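Local coordinates for protein inosine-uridine preferring nucleoside hydrolase (Gardnerella vaginalis 315-A, PDB 6BA1) that belongs to the inosine-uridine preferring nucleoside hydrolase family, an alpha/beta fold built round a mostly parallel sheet, and holds a bound calcium ion, at residues K67-A72 with M133-A138; F113-V118 with K141-I146; N267-V272 with R279-V284. One frame throughout, in Å; residues are numbered along the deposited sequence.

Interaction 1: K67-A72 with M133-A138; sequences KGLSHA and MTNIAA
L69 and N135 carry the polar part of this contact, where the loop leaving edge strand 64-67 of the alpha/beta sheet meets the N-terminal part of helix 134-142. The L69 backbone N-H points almost straight at N135 OD1, with N to OD1 at 3.0 Å and an angle of 173° at the hydrogen. The donor sits only a little off the plane of the amide. N135 brings its amide across to the loop because CG lies beside its own backbone N (chi1 -69°). From the other end of that amide, ND2 donates to D10 OD1 and G37 O, so both ends are held and the rotation of the group is fixed. The neighbouring G68 CA lies 3.6 Å from N135 OD1.

The apolar part belongs to L69, which runs past N135 in the opposite direction. Its CD1 reaches the helix at A138 CB, 3.8 Å away, and also lies near T134 O. T134 splits its branches: OG1 is taken by Y39 OH and D177 OD2, while the methyl is left to face the loop. The N135 side chain is about 12 Å from the calcium ion and is not one of its ligands. On the loop side, T134 CG2 rests 3.5 Å from H71 O.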
ATOM      1  N   LYS A  67       4.211  33.960  -1.698  1.00 31.17           N
ATOM      2  CA  LYS A  67       5.172  33.558  -2.711  1.00 31.30           C
ATOM      3  C   LYS A  67       6.120  32.499  -2.134  1.00 31.05           C
ATOM      4  O   LYS A  67       6.992  32.811  -1.323  1.00 32.22           O
ATOM      5  CB  LYS A  67       5.945  34.803  -3.189  1.00 33.15           C
ATOM      6  CG  LYS A  67       5.858  35.089  -4.683  1.00 33.35           C
ATOM      7  CD  LYS A  67       6.279  36.518  -4.989  1.00 35.33           C
ATOM      8  CE  LYS A  67       6.158  36.837  -6.466  1.00 35.76           C
ATOM      9  NZ  LYS A  67       6.786  38.147  -6.802  1.00 37.96           N
ATOM     10  N   GLY A  68       5.915  31.242  -2.522  1.00 29.67           N
ATOM     11  CA  GLY A  68       6.795  30.140  -2.120  1.00 29.46           C
ATOM     12  C   GLY A  68       8.017  29.995  -3.015  1.00 30.23           C
ATOM     13  O   GLY A  68       8.417  30.940  -3.672  1.00 31.34           O
ATOM     14  N   LEU A  69       8.584  28.792  -3.041  1.00 29.76           N
ATOM     15  CA  LEU A  69       9.851  28.517  -3.732  1.00 30.64           C
ATOM     16  C   LEU A  69       9.638  28.083  -5.179  1.00 30.08           C
ATOM     17  O   LEU A  69       8.660  27.413  -5.478  1.00 28.75           O
ATOM     18  CB  LEU A  69      10.646  27.462  -2.945  1.00 30.72           C
ATOM     19  CG  LEU A  69      11.133  27.929  -1.569  1.00 31.82           C
ATOM     20  CD1 LEU A  69      11.168  26.810  -0.550  1.00 31.33           C
ATOM     21  CD2 LEU A  69      12.508  28.548  -1.690  1.00 33.77           C
ATOM     22  N   SER A  70      10.565  28.465  -6.061  1.00 31.30           N
ATOM     23  CA  SER A  70      10.472  28.197  -7.519  1.00 31.21           C
ATOM     24  C   SER A  70      10.889  26.785  -7.922  1.00 30.68           C
ATOM     25  O   SER A  70      10.250  26.185  -8.794  1.00 29.91           O
ATOM     26  CB  SER A  70      11.348  29.182  -8.298  1.00 33.01           C
ATOM     27  OG  SER A  70      10.869  30.504  -8.169  1.00 33.63           O
ATOM     28  N   HIS A  71      11.968  26.285  -7.313  1.00 31.30           N
ATOM     29  CA  HIS A  71      12.547  24.976  -7.677  1.00 31.14           C
ATOM     30  C   HIS A  71      12.511  24.008  -6.491  1.00 30.38           C
ATOM     31  O   HIS A  71      12.198  24.395  -5.368  1.00 30.20           O
ATOM     32  CB  HIS A  71      13.987  25.134  -8.231  1.00 32.91           C
ATOM     33  CG  HIS A  71      14.905  25.940  -7.364  1.00 34.34           C
ATOM     34  ND1 HIS A  71      15.286  27.226  -7.679  1.00 35.76           N
ATOM     35  CD2 HIS A  71      15.530  25.642  -6.199  1.00 34.79           C
ATOM     36  CE1 HIS A  71      16.104  27.694  -6.746  1.00 37.04           C
ATOM     37  NE2 HIS A  71      16.269  26.749  -5.836  1.00 36.49           N
ATOM     38  N   ALA A  72      12.827  22.746  -6.771  1.00 30.11           N
ATOM     39  CA  ALA A  72      12.799  21.681  -5.764  1.00 29.53           C
ATOM     40  C   ALA A  72      13.905  21.783  -4.712  1.00 30.76           C
ATOM     41  O   ALA A  72      14.979  22.326  -4.978  1.00 32.24           O
ATOM     42  CB  ALA A  72      12.850  20.320  -6.436  1.00 29.13           C
ATOM     43  N   MET A 133       5.503  19.459  -2.030  1.00 22.99           N
ATOM     44  CA  MET A 133       5.628  19.694  -0.598  1.00 23.41           C
ATOM     45  C   MET A 133       6.781  20.644  -0.268  1.00 24.53           C
ATOM     46  O   MET A 133       6.923  21.060   0.893  1.00 25.14           O
ATOM     47  CB  MET A 133       5.814  18.367   0.147  1.00 23.49           C
ATOM     48  CG  MET A 133       4.872  17.240  -0.282  1.00 22.67           C
ATOM     49  SD  MET A 133       3.178  17.742  -0.700  1.00 21.73           S
ATOM     50  CE  MET A 133       2.613  18.245   0.897  1.00 21.96           C
ATOM     51  N   THR A 134       7.597  20.971  -1.282  1.00 24.97           N
ATOM     52  CA  THR A 134       8.742  21.897  -1.192  1.00 26.23           C
ATOM     53  C   THR A 134       8.616  23.016  -0.165  1.00 26.88           C
ATOM     54  O   THR A 134       9.558  23.276   0.593  1.00 28.10           O
ATOM     55  CB  THR A 134       9.014  22.555  -2.568  1.00 26.46           C
ATOM     56  OG1 THR A 134       8.952  21.562  -3.604  1.00 25.91           O
ATOM     57  CG2 THR A 134      10.386  23.236  -2.594  1.00 27.99           C
ATOM     58  N   ASN A 135       7.457  23.670  -0.155  1.00 26.23           N
ATOM     59  CA  ASN A 135       7.218  24.803   0.743  1.00 26.91           C
ATOM     60  C   ASN A 135       7.182  24.392   2.212  1.00 27.29           C
ATOM     61  O   ASN A 135       7.987  24.889   3.006  1.00 28.63           O
ATOM     62  CB  ASN A 135       5.945  25.564   0.346  1.00 26.22           C
ATOM     63  CG  ASN A 135       6.089  26.320  -0.971  1.00 26.40           C
ATOM     64  OD1 ASN A 135       7.189  26.658  -1.410  1.00 27.35           O
ATOM     65  ND2 ASN A 135       4.963  26.602  -1.595  1.00 25.66           N
ATOM     66  N   ILE A 136       6.279  23.489   2.580  1.00 26.33           N
ATOM     67  CA  ILE A 136       6.178  23.063   3.992  1.00 26.84           C
ATOM     68  C   ILE A 136       7.383  22.244   4.509  1.00 27.76           C
ATOM     69  O   ILE A 136       7.600  22.153   5.721  1.00 28.74           O
ATOM     70  CB  ILE A 136       4.838  22.354   4.299  1.00 25.79           C
ATOM     71  CG1 ILE A 136       4.638  22.256   5.822  1.00 26.62           C
ATOM     72  CG2 ILE A 136       4.748  20.993   3.615  1.00 24.88           C
ATOM     73  CD1 ILE A 136       3.209  22.399   6.281  1.00 26.12           C
ATOM     74  N   ALA A 137       8.168  21.667   3.598  1.00 27.64           N
ATOM     75  CA  ALA A 137       9.459  21.069   3.958  1.00 28.79           C
ATOM     76  C   ALA A 137      10.434  22.127   4.467  1.00 30.46           C
ATOM     77  O   ALA A 137      11.086  21.935   5.497  1.00 31.77           O
ATOM     78  CB  ALA A 137      10.062  20.352   2.770  1.00 28.43           C
ATOM     79  N   ALA A 138      10.529  23.234   3.730  1.00 30.58           N
ATOM     80  CA  ALA A 138      11.330  24.389   4.142  1.00 32.28           C
ATOM     81  C   ALA A 138      10.807  25.039   5.434  1.00 32.99           C
ATOM     82  O   ALA A 138      11.598  25.528   6.244  1.00 34.79           O
ATOM     83  CB  ALA A 138      11.396  25.415   3.022  1.00 32.26           C
TER

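Interaction 2: F113-V118 with K141-I146; sequences FIIDSV and KKAPEI
I115 of helix 110-121 packs into the bend where helix 134-142 ends and the chain turns toward I146. This is helix packing on one side of the alpha/beta sheet, helix 134-142 lying in the beta-alpha-beta crossover between adjacent parallel strands 125-129 and 152-156. It is apolar throughout, with no hydrogen bond across it. I115 touches with both methyls and with the CG1 methylene between. CG2 lies 3.8 Å from A143 CB, and CG1 is 3.8 Å from I146 CD1. The end methyl, CD1, touches the aliphatic part of K142, with K142 CD at 3.9 Å. Since CG1 of I115 stands beside the backbone N (chi1 -64°) and CG2 anti to it, both branches straddle the A143 methyl, and the CG1 branch goes on to I146 and K142. The I115 side chain crosses those of I146 and K142 at about right angles. One turn on, V118 crosses I146 in the same way: its CG2 meets I146 CG2 at 4.0 Å, and its CG1 leans on the stem of the isoleucine.

A143 is the first residue to leave the helical backbone, and its methyl points at the partner helix. I146 then folds back beside it after the turn through P144.

Charged groups line the outer side. K142 starts extended and bends at chi3 (-98°), which carries NZ to a salt bridge with D112 OD1, while E145 OE2 pairs with K119 NZ. Both bridges tie back to helix 110-121.

Within helix 110-121, F113 O takes two donors, S117 N and S117 OG, from opposite faces of its plane. This side of the helix lies against the central sheet: F113 packs on strands 6-11 and 31-37, while I114 and V118 reach strand 125-129.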
ATOM      1  N   PHE A 113       4.959  32.864   6.077  1.00 34.20           N
ATOM      2  CA  PHE A 113       3.510  32.996   6.270  1.00 33.38           C
ATOM      3  C   PHE A 113       2.916  31.765   6.951  1.00 32.34           C
ATOM      4  O   PHE A 113       2.060  31.891   7.832  1.00 32.62           O
ATOM      5  CB  PHE A 113       2.793  33.243   4.943  1.00 32.22           C
ATOM      6  CG  PHE A 113       1.293  33.191   5.053  1.00 31.32           C
ATOM      7  CD1 PHE A 113       0.613  34.041   5.928  1.00 32.36           C
ATOM      8  CD2 PHE A 113       0.558  32.276   4.301  1.00 29.62           C
ATOM      9  CE1 PHE A 113      -0.770  33.990   6.033  1.00 31.70           C
ATOM     10  CE2 PHE A 113      -0.826  32.227   4.409  1.00 29.00           C
ATOM     11  CZ  PHE A 113      -1.488  33.083   5.276  1.00 30.02           C
ATOM     12  N   ILE A 114       3.370  30.586   6.529  1.00 31.30           N
ATOM     13  CA  ILE A 114       2.945  29.323   7.131  1.00 30.48           C
ATOM     14  C   ILE A 114       3.370  29.279   8.601  1.00 31.99           C
ATOM     15  O   ILE A 114       2.538  29.054   9.482  1.00 32.09           O
ATOM     16  CB  ILE A 114       3.507  28.108   6.351  1.00 29.37           C
ATOM     17  CG1 ILE A 114       2.833  28.010   4.972  1.00 27.92           C
ATOM     18  CG2 ILE A 114       3.297  26.801   7.116  1.00 28.97           C
ATOM     19  CD1 ILE A 114       3.596  27.180   3.958  1.00 27.23           C
ATOM     20  N   ILE A 115       4.654  29.530   8.851  1.00 33.34           N
ATOM     21  CA  ILE A 115       5.217  29.470  10.205  1.00 35.08           C
ATOM     22  C   ILE A 115       4.477  30.444  11.125  1.00 36.27           C
ATOM     23  O   ILE A 115       4.104  30.088  12.245  1.00 36.96           O
ATOM     24  CB  ILE A 115       6.733  29.791  10.216  1.00 36.65           C
ATOM     25  CG1 ILE A 115       7.528  28.741   9.427  1.00 35.74           C
ATOM     26  CG2 ILE A 115       7.270  29.872  11.644  1.00 38.81           C
ATOM     27  CD1 ILE A 115       8.864  29.234   8.907  1.00 36.92           C
ATOM     28  N   ASP A 116       4.271  31.660  10.628  1.00 36.63           N
ATOM     29  CA  ASP A 116       3.547  32.711  11.346  1.00 37.84           C
ATOM     30  C   ASP A 116       2.089  32.293  11.609  1.00 36.70           C
ATOM     31  O   ASP A 116       1.608  32.399  12.742  1.00 37.79           O
ATOM     32  CB  ASP A 116       3.606  34.037  10.549  1.00 38.35           C
ATOM     33  CG  ASP A 116       4.955  34.731  10.601  1.00 40.24           C
ATOM     34  OD1 ASP A 116       5.819  34.389  11.436  1.00 41.55           O
ATOM     35  OD2 ASP A 116       5.144  35.642   9.775  1.00 40.56           O
ATOM     36  N   SER A 117       1.412  31.794  10.571  1.00 34.70           N
ATOM     37  CA  SER A 117       0.017  31.331  10.679  1.00 33.63           C
ATOM     38  C   SER A 117      -0.157  30.193  11.684  1.00 33.68           C
ATOM     39  O   SER A 117      -1.190  30.113  12.356  1.00 33.87           O
ATOM     40  CB  SER A 117      -0.520  30.888   9.313  1.00 31.66           C
ATOM     41  OG  SER A 117      -0.620  31.976   8.419  1.00 31.74           O
ATOM     42  N   VAL A 118       0.841  29.314  11.766  1.00 33.63           N
ATOM     43  CA  VAL A 118       0.850  28.226  12.752  1.00 34.00           C
ATOM     44  C   VAL A 118       0.889  28.790  14.170  1.00 36.16           C
ATOM     45  O   VAL A 118       0.140  28.341  15.033  1.00 36.56           O
ATOM     46  CB  VAL A 118       2.032  27.242  12.525  1.00 33.78           C
ATOM     47  CG1 VAL A 118       2.242  26.309  13.715  1.00 34.79           C
ATOM     48  CG2 VAL A 118       1.807  26.428  11.255  1.00 31.71           C
ATOM     49  N   LYS A 141      11.672  22.550   8.188  1.00 34.96           N
ATOM     50  CA  LYS A 141      13.121  22.742   8.303  1.00 36.84           C
ATOM     51  C   LYS A 141      13.429  23.958   9.204  1.00 38.76           C
ATOM     52  O   LYS A 141      14.042  23.796  10.260  1.00 40.59           O
ATOM     53  CB  LYS A 141      13.737  22.881   6.895  1.00 36.36           C
ATOM     54  CG  LYS A 141      15.144  23.477   6.784  1.00 38.37           C
ATOM     55  CD  LYS A 141      16.250  22.474   6.974  1.00 39.51           C
ATOM     56  CE  LYS A 141      17.591  23.184   6.760  1.00 41.60           C
ATOM     57  NZ  LYS A 141      18.741  22.256   6.601  1.00 42.68           N
ATOM     58  N   LYS A 142      12.982  25.148   8.795  1.00 38.49           N
ATOM     59  CA  LYS A 142      13.260  26.389   9.539  1.00 40.43           C
ATOM     60  C   LYS A 142      12.634  26.410  10.945  1.00 41.22           C
ATOM     61  O   LYS A 142      13.266  26.884  11.893  1.00 43.49           O
ATOM     62  CB  LYS A 142      12.803  27.632   8.754  1.00 39.95           C
ATOM     63  CG  LYS A 142      13.297  28.952   9.355  1.00 42.25           C
ATOM     64  CD  LYS A 142      12.678  30.193   8.734  1.00 41.91           C
ATOM     65  CE  LYS A 142      13.586  30.811   7.690  1.00 42.64           C
ATOM     66  NZ  LYS A 142      13.005  32.062   7.113  1.00 42.59           N
ATOM     67  N   ALA A 143      11.404  25.913  11.068  1.00 39.55           N
ATOM     68  CA  ALA A 143      10.686  25.888  12.347  1.00 40.25           C
ATOM     69  C   ALA A 143      10.040  24.516  12.584  1.00 39.01           C
ATOM     70  O   ALA A 143       8.864  24.318  12.263  1.00 37.29           O
ATOM     71  CB  ALA A 143       9.639  26.990  12.382  1.00 39.88           C
ATOM     72  N   PRO A 144      10.806  23.557  13.155  1.00 40.07           N
ATOM     73  CA  PRO A 144      10.250  22.215  13.391  1.00 39.13           C
ATOM     74  C   PRO A 144       9.139  22.130  14.456  1.00 39.37           C
ATOM     75  O   PRO A 144       8.413  21.142  14.476  1.00 38.30           O
ATOM     76  CB  PRO A 144      11.477  21.383  13.803  1.00 40.70           C
ATOM     77  CG  PRO A 144      12.668  22.203  13.445  1.00 41.97           C
ATOM     78  CD  PRO A 144      12.226  23.627  13.539  1.00 42.26           C
ATOM     79  N   GLU A 145       9.013  23.147  15.313  1.00 40.89           N
ATOM     80  CA  GLU A 145       7.916  23.232  16.308  1.00 41.30           C
ATOM     81  C   GLU A 145       6.533  23.023  15.682  1.00 39.01           C
ATOM     82  O   GLU A 145       5.650  22.435  16.309  1.00 38.93           O
ATOM     83  CB  GLU A 145       7.870  24.590  17.031  1.00 43.05           C
ATOM     84  CG  GLU A 145       9.193  25.171  17.510  1.00 45.50           C
ATOM     85  CD  GLU A 145       9.743  26.224  16.556  1.00 45.27           C
ATOM     86  OE1 GLU A 145      10.069  25.862  15.412  1.00 43.68           O
ATOM     87  OE2 GLU A 145       9.840  27.407  16.933  1.00 46.78           O
ATOM     88  N   ILE A 146       6.366  23.536  14.458  1.00 37.39           N
ATOM     89  CA  ILE A 146       5.126  23.429  13.672  1.00 35.29           C
ATOM     90  C   ILE A 146       4.397  22.093  13.868  1.00 34.45           C
ATOM     91  O   ILE A 146       3.189  22.081  14.117  1.00 33.94           O
ATOM     92  CB  ILE A 146       5.408  23.633  12.157  1.00 33.73           C
ATOM     93  CG1 ILE A 146       5.780  25.090  11.848  1.00 34.41           C
ATOM     94  CG2 ILE A 146       4.201  23.247  11.294  1.00 31.69           C
ATOM     95  CD1 ILE A 146       6.418  25.270  10.482  1.00 33.52           C
TER

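Interaction 3: N267-V272 with R279-V284; sequences NMQVDV and RTIGDV
Q269 N donates to I281 O at 2.9 Å, and I281 N returns a bond to Q269 O, making the hydrogen-bonded pair of a small antiparallel beta hairpin, strands 268-270 and 280-282. The ladder runs on past both strand ends. D283 N reaches N267 O at 3.1 Å, and D271 N reaches R279 O at 2.9 Å.

On one face, Q269 and I281 lie side by side and point the same way, with Q269 CG 3.9 Å from I281 CG2. D271 and R279 run together beside them and form a salt bridge between OD2 and NH1, though its modelled length is too short to trust. D271 OD2 also accepts from T276 OG1 in the connecting loop. The R279 guanidinium has I281 CB over its centre, so the isoleucine covers one face of the cation. The second subunit packs here, with its I162 on I281 and its own R279 on R279. D283, at the far end, gives OD1 to a salt bridge with R286.

The other face carries V270 and T280, both resting on I174 of helix 172-176. T280 OG1 accepts from A159 N. M268 doubles back, bent at chi2 (-80°) and chi3, and lays its methyl CE 3.9 Å from T280 CB.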
ATOM      1  N   ASN A 267       2.477   4.869   9.692  1.00 31.14           N
ATOM      2  CA  ASN A 267       3.699   5.667   9.658  1.00 31.14           C
ATOM      3  C   ASN A 267       4.348   5.515   8.280  1.00 30.28           C
ATOM      4  O   ASN A 267       4.648   4.402   7.856  1.00 30.77           O
ATOM      5  CB  ASN A 267       4.664   5.243  10.772  1.00 33.00           C
ATOM      6  CG  ASN A 267       4.184   5.659  12.151  1.00 34.02           C
ATOM      7  OD1 ASN A 267       4.220   6.835  12.503  1.00 33.80           O
ATOM      8  ND2 ASN A 267       3.749   4.696  12.949  1.00 35.32           N
ATOM      9  N   MET A 268       4.559   6.643   7.602  1.00 29.19           N
ATOM     10  CA  MET A 268       4.938   6.684   6.187  1.00 28.27           C
ATOM     11  C   MET A 268       6.314   7.290   5.941  1.00 28.57           C
ATOM     12  O   MET A 268       6.927   7.882   6.827  1.00 29.36           O
ATOM     13  CB  MET A 268       3.918   7.508   5.410  1.00 26.81           C
ATOM     14  CG  MET A 268       2.554   6.865   5.262  1.00 26.47           C
ATOM     15  SD  MET A 268       2.495   5.631   3.971  1.00 26.40           S
ATOM     16  CE  MET A 268       2.920   6.586   2.524  1.00 25.28           C
ATOM     17  N   GLN A 269       6.776   7.119   4.707  1.00 28.10           N
ATOM     18  CA  GLN A 269       7.996   7.734   4.200  1.00 28.32           C
ATOM     19  C   GLN A 269       7.837   7.942   2.703  1.00 27.28           C
ATOM     20  O   GLN A 269       6.834   7.529   2.114  1.00 26.54           O
ATOM     21  CB  GLN A 269       9.218   6.843   4.470  1.00 29.79           C
ATOM     22  CG  GLN A 269       9.135   5.431   3.875  1.00 30.08           C
ATOM     23  CD  GLN A 269      10.459   4.692   3.868  1.00 31.53           C
ATOM     24  OE1 GLN A 269      10.906   4.180   4.889  1.00 32.87           O
ATOM     25  NE2 GLN A 269      11.086   4.614   2.708  1.00 31.44           N
ATOM     26  N   VAL A 270       8.824   8.583   2.095  1.00 27.43           N
ATOM     27  CA  VAL A 270       8.932   8.637   0.647  1.00 26.89           C
ATOM     28  C   VAL A 270      10.314   8.143   0.286  1.00 28.02           C
ATOM     29  O   VAL A 270      11.299   8.486   0.940  1.00 28.97           O
ATOM     30  CB  VAL A 270       8.695  10.054   0.086  1.00 26.05           C
ATOM     31  CG1 VAL A 270       8.921  10.094  -1.423  1.00 25.80           C
ATOM     32  CG2 VAL A 270       7.289  10.525   0.432  1.00 25.05           C
ATOM     33  N   ASP A 271      10.372   7.317  -0.750  1.00 28.09           N
ATOM     34  CA  ASP A 271      11.622   6.714  -1.178  1.00 29.28           C
ATOM     35  C   ASP A 271      12.463   7.772  -1.872  1.00 29.42           C
ATOM     36  O   ASP A 271      11.978   8.484  -2.752  1.00 28.55           O
ATOM     37  CB  ASP A 271      11.376   5.508  -2.097  1.00 29.47           C
ATOM     38  CG  ASP A 271      10.917   4.254  -1.347  1.00 29.97           C
ATOM     39  OD1 ASP A 271      10.778   4.273  -0.111  1.00 30.19           O
ATOM     40  OD2 ASP A 271      10.698   3.230  -2.019  1.00 30.31           O
ATOM     41  N   VAL A 272      13.712   7.878  -1.434  1.00 30.67           N
ATOM     42  CA  VAL A 272      14.656   8.866  -1.937  1.00 31.19           C
ATOM     43  C   VAL A 272      15.802   8.211  -2.728  1.00 32.48           C
ATOM     44  O   VAL A 272      16.151   8.704  -3.800  1.00 32.56           O
ATOM     45  CB  VAL A 272      15.204   9.708  -0.759  1.00 31.87           C
ATOM     46  CG1 VAL A 272      16.310  10.658  -1.211  1.00 32.80           C
ATOM     47  CG2 VAL A 272      14.065  10.472  -0.095  1.00 30.69           C
ATOM     48  N   ARG A 279       8.362   7.174  -4.494  1.00 26.22           N
ATOM     49  CA  ARG A 279       7.248   6.313  -4.107  1.00 25.98           C
ATOM     50  C   ARG A 279       6.834   6.625  -2.686  1.00 25.66           C
ATOM     51  O   ARG A 279       7.680   6.803  -1.816  1.00 26.18           O
ATOM     52  CB  ARG A 279       7.649   4.830  -4.248  1.00 27.05           C
ATOM     53  CG  ARG A 279       6.790   3.801  -3.516  1.00 27.26           C
ATOM     54  CD  ARG A 279       6.891   2.432  -4.170  1.00 28.29           C
ATOM     55  NE  ARG A 279       6.908   1.296  -3.242  1.00 29.21           N
ATOM     56  CZ  ARG A 279       7.970   0.862  -2.563  1.00 30.20           C
ATOM     57  NH1 ARG A 279       9.149   1.456  -2.642  1.00 30.42           N
ATOM     58  NH2 ARG A 279       7.849  -0.188  -1.765  1.00 31.15           N
ATOM     59  N   THR A 280       5.529   6.692  -2.467  1.00 24.97           N
ATOM     60  CA  THR A 280       4.962   6.836  -1.137  1.00 24.83           C
ATOM     61  C   THR A 280       4.724   5.440  -0.582  1.00 25.62           C
ATOM     62  O   THR A 280       4.039   4.626  -1.212  1.00 25.73           O
ATOM     63  CB  THR A 280       3.625   7.570  -1.207  1.00 23.88           C
ATOM     64  OG1 THR A 280       2.844   7.015  -2.272  1.00 23.74           O
ATOM     65  CG2 THR A 280       3.839   9.053  -1.493  1.00 23.25           C
ATOM     66  N   ILE A 281       5.290   5.154   0.587  1.00 26.38           N
ATOM     67  CA  ILE A 281       5.272   3.803   1.137  1.00 27.44           C
ATOM     68  C   ILE A 281       5.482   3.830   2.651  1.00 28.15           C
ATOM     69  O   ILE A 281       6.101   4.751   3.169  1.00 28.13           O
ATOM     70  CB  ILE A 281       6.355   2.940   0.441  1.00 28.35           C
ATOM     71  CG1 ILE A 281       6.123   1.443   0.684  1.00 29.47           C
ATOM     72  CG2 ILE A 281       7.767   3.344   0.859  1.00 29.00           C
ATOM     73  CD1 ILE A 281       4.884   0.904  -0.002  1.00 29.16           C
ATOM     74  N   GLY A 282       4.947   2.833   3.352  1.00 28.95           N
ATOM     75  CA  GLY A 282       5.120   2.731   4.793  1.00 29.93           C
ATOM     76  C   GLY A 282       6.559   2.483   5.212  1.00 31.15           C
ATOM     77  O   GLY A 282       7.283   1.736   4.556  1.00 31.72           O
ATOM     78  N   ASP A 283       6.969   3.121   6.302  1.00 31.70           N
ATOM     79  CA  ASP A 283       8.285   2.890   6.877  1.00 33.17           C
ATOM     80  C   ASP A 283       8.174   1.676   7.772  1.00 34.74           C
ATOM     81  O   ASP A 283       7.332   1.643   8.678  1.00 35.01           O
ATOM     82  CB  ASP A 283       8.773   4.104   7.683  1.00 33.38           C
ATOM     83  CG  ASP A 283      10.224   3.972   8.140  1.00 35.02           C
ATOM     84  OD1 ASP A 283      10.621   4.710   9.063  1.00 35.79           O
ATOM     85  OD2 ASP A 283      10.976   3.138   7.588  1.00 35.70           O
ATOM     86  N   VAL A 284       9.030   0.689   7.515  1.00 35.91           N
ATOM     87  CA  VAL A 284       9.012  -0.574   8.263  1.00 37.64           C
ATOM     88  C   VAL A 284       9.440  -0.308   9.694  1.00 39.09           C
ATOM     89  O   VAL A 284       8.832  -0.828  10.629  1.00 40.08           O
ATOM     90  CB  VAL A 284       9.953  -1.649   7.670  1.00 38.80           C
ATOM     91  CG1 VAL A 284       9.697  -3.003   8.324  1.00 40.53           C
ATOM     92  CG2 VAL A 284       9.771  -1.771   6.170  1.00 37.55           C
TER

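Overall arrangement
Interactions 1 and 2 share helix 134-142, one at its start and the other at its end, with centres 13 Å apart. The start, nearer the calcium ion, is held by a side-chain amide that links a loop to the sheet; the end is packed by branched aliphatic side chains, with charge pairs outside. Interaction 3 is a separate hairpin, 20 Å and 23 Å from the other two by their centres, and relies mainly on backbone hydrogen bonds. It is buried partly by the second subunit, whereas no other chain touches the segments of interactions 1 and 2. Interaction 2 is also buried, and interaction 1 only partly so.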